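Local structure of terminal oxygenase component of carbazole (7BUG) at residues A[24-29]-A[137-142]. The protein serves as the terminal oxygenase of carbazole 1,9a-dioxygenase, a Rieske non-heme iron enzyme that dioxygenates carbazole at its angular C-9a and adjacent C-1 positions. Numbering follows the deposited sequence.
Sequences GFRNHW and LGDGDP
The guanidinium of Arg26 has Gly138 CA over one face and the carboxylate of Asp139 at its edge, the two planes 28° apart. It grips side-on: NE reaches Asp139 OD2 at 2.9 Å and NH2 reaches Asp139 OD1 at 2.9 Å, both nearly straight and on the syn side of the acid. The Arg26 chain runs out straight from CG, which lies opposite the backbone N (chi1 -168°), and passes Gly138 to reach that carboxylate. Glu51 and Gln377 take NH1, Tyr124 bonds NH2, and Lys122 is a second cation on Asp139 OD1. A leucine in place of Arg26 would probably leave Asp139 without its two-pronged partner and Glu51 without this countercharge. The pair lies at the edge of the Rieske domain's antiparallel sheet, where strand 28-32, outermost within this chain, runs antiparallel to strand 132-137. Just before strand 28-32, Asn27 N donates to Leu137 O (2.8 Å), and Asn27 OD1 accepts from Asp139 N at 3.0 Å, almost in line with the carbonyl bond. A water links Asn27 ND2 to Asp139 OD2. Farther along, Pro142 CB meets the Trp29 indole obliquely, 3.6 Å from CZ2, while Trp29 NE1 bonds to Pro143 O.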
# COMPACT_ATOMS: atom_id res chain seq x y z
N GLY A 24 2.87 -17.35 13.39
CA GLY A 24 3.48 -18.05 14.51
C GLY A 24 2.55 -19.07 15.16
O GLY A 24 1.40 -19.26 14.72
N PHE A 25 3.03 -19.63 16.23
CA PHE A 25 2.35 -20.72 16.97
C PHE A 25 1.72 -20.15 18.22
O PHE A 25 2.41 -19.59 19.11
CB PHE A 25 3.35 -21.83 17.29
CG PHE A 25 3.91 -22.46 16.04
CD1 PHE A 25 3.08 -23.03 15.07
CD2 PHE A 25 5.29 -22.57 15.89
CE1 PHE A 25 3.64 -23.69 13.97
CE2 PHE A 25 5.82 -23.25 14.80
CZ PHE A 25 5.00 -23.76 13.82
N ARG A 26 0.42 -20.37 18.35
CA ARG A 26 -0.34 -20.02 19.55
C ARG A 26 -0.00 -21.03 20.66
O ARG A 26 0.47 -22.12 20.34
CB ARG A 26 -1.83 -19.93 19.24
CG ARG A 26 -2.66 -19.29 20.34
CD ARG A 26 -4.12 -19.19 19.89
NE ARG A 26 -4.86 -18.49 20.90
CZ ARG A 26 -4.83 -17.16 21.07
NH1 ARG A 26 -4.27 -16.38 20.15
NH2 ARG A 26 -5.50 -16.63 22.08
N ASN A 27 -0.24 -20.65 21.91
CA ASN A 27 -0.10 -21.50 23.10
C ASN A 27 1.39 -21.78 23.38
O ASN A 27 1.74 -22.88 23.81
CB ASN A 27 -0.95 -22.77 22.93
CG ASN A 27 -2.39 -22.41 22.68
OD1 ASN A 27 -2.96 -21.65 23.45
ND2 ASN A 27 -3.00 -22.90 21.61
N HIS A 28 2.27 -20.77 23.20
CA HIS A 28 3.65 -20.78 23.67
C HIS A 28 3.96 -19.44 24.35
O HIS A 28 3.25 -18.47 24.11
CB HIS A 28 4.66 -21.02 22.54
CG HIS A 28 4.56 -22.31 21.82
ND1 HIS A 28 5.36 -23.37 22.13
CD2 HIS A 28 3.77 -22.70 20.80
CE1 HIS A 28 5.03 -24.37 21.31
NE2 HIS A 28 4.09 -24.00 20.47
N TRP A 29 4.99 -19.47 25.15
CA TRP A 29 5.63 -18.30 25.76
C TRP A 29 6.52 -17.63 24.72
O TRP A 29 7.27 -18.34 24.05
CB TRP A 29 6.46 -18.71 26.96
CG TRP A 29 5.70 -19.21 28.14
CD1 TRP A 29 5.51 -20.51 28.50
CD2 TRP A 29 5.09 -18.40 29.16
NE1 TRP A 29 4.80 -20.58 29.66
CE2 TRP A 29 4.57 -19.31 30.11
CE3 TRP A 29 4.94 -17.04 29.38
CZ2 TRP A 29 3.88 -18.88 31.23
CZ3 TRP A 29 4.32 -16.61 30.51
CH2 TRP A 29 3.79 -17.52 31.43
N LEU A 137 1.13 -16.38 24.85
CA LEU A 137 0.08 -16.01 23.87
C LEU A 137 -0.72 -17.27 23.57
O LEU A 137 -0.46 -17.94 22.60
CB LEU A 137 0.69 -15.37 22.64
CG LEU A 137 -0.20 -14.45 21.80
CD1 LEU A 137 -1.44 -15.14 21.25
CD2 LEU A 137 -0.60 -13.21 22.57
N GLY A 138 -1.64 -17.56 24.46
CA GLY A 138 -2.44 -18.78 24.39
C GLY A 138 -3.55 -18.75 25.39
O GLY A 138 -3.65 -17.85 26.21
N ASP A 139 -4.29 -19.84 25.38
CA ASP A 139 -5.57 -19.98 26.08
C ASP A 139 -5.39 -21.06 27.15
O ASP A 139 -4.55 -21.94 26.96
CB ASP A 139 -6.64 -20.43 25.10
CG ASP A 139 -6.67 -19.50 23.91
OD1 ASP A 139 -6.78 -18.24 24.16
OD2 ASP A 139 -6.46 -20.02 22.77
N GLY A 140 -6.04 -20.91 28.28
CA GLY A 140 -5.96 -21.93 29.33
C GLY A 140 -4.70 -21.82 30.16
O GLY A 140 -3.97 -20.81 30.08
N ASP A 141 -4.47 -22.83 31.00
CA ASP A 141 -3.37 -22.86 31.99
C ASP A 141 -2.05 -22.94 31.22
O ASP A 141 -1.87 -23.88 30.42
CB ASP A 141 -3.58 -24.05 32.93
CG ASP A 141 -5.00 -24.13 33.48
OD1 ASP A 141 -5.62 -23.08 33.63
OD2 ASP A 141 -5.47 -25.25 33.73
N PRO A 142 -1.09 -22.03 31.42
CA PRO A 142 0.15 -22.13 30.69
C PRO A 142 1.02 -23.27 31.23
O PRO A 142 0.92 -23.62 32.43
CB PRO A 142 0.88 -20.81 30.97
CG PRO A 142 0.26 -20.29 32.23
CD PRO A 142 -1.15 -20.85 32.26
O HOH W 1 -5.97 -22.34 21.64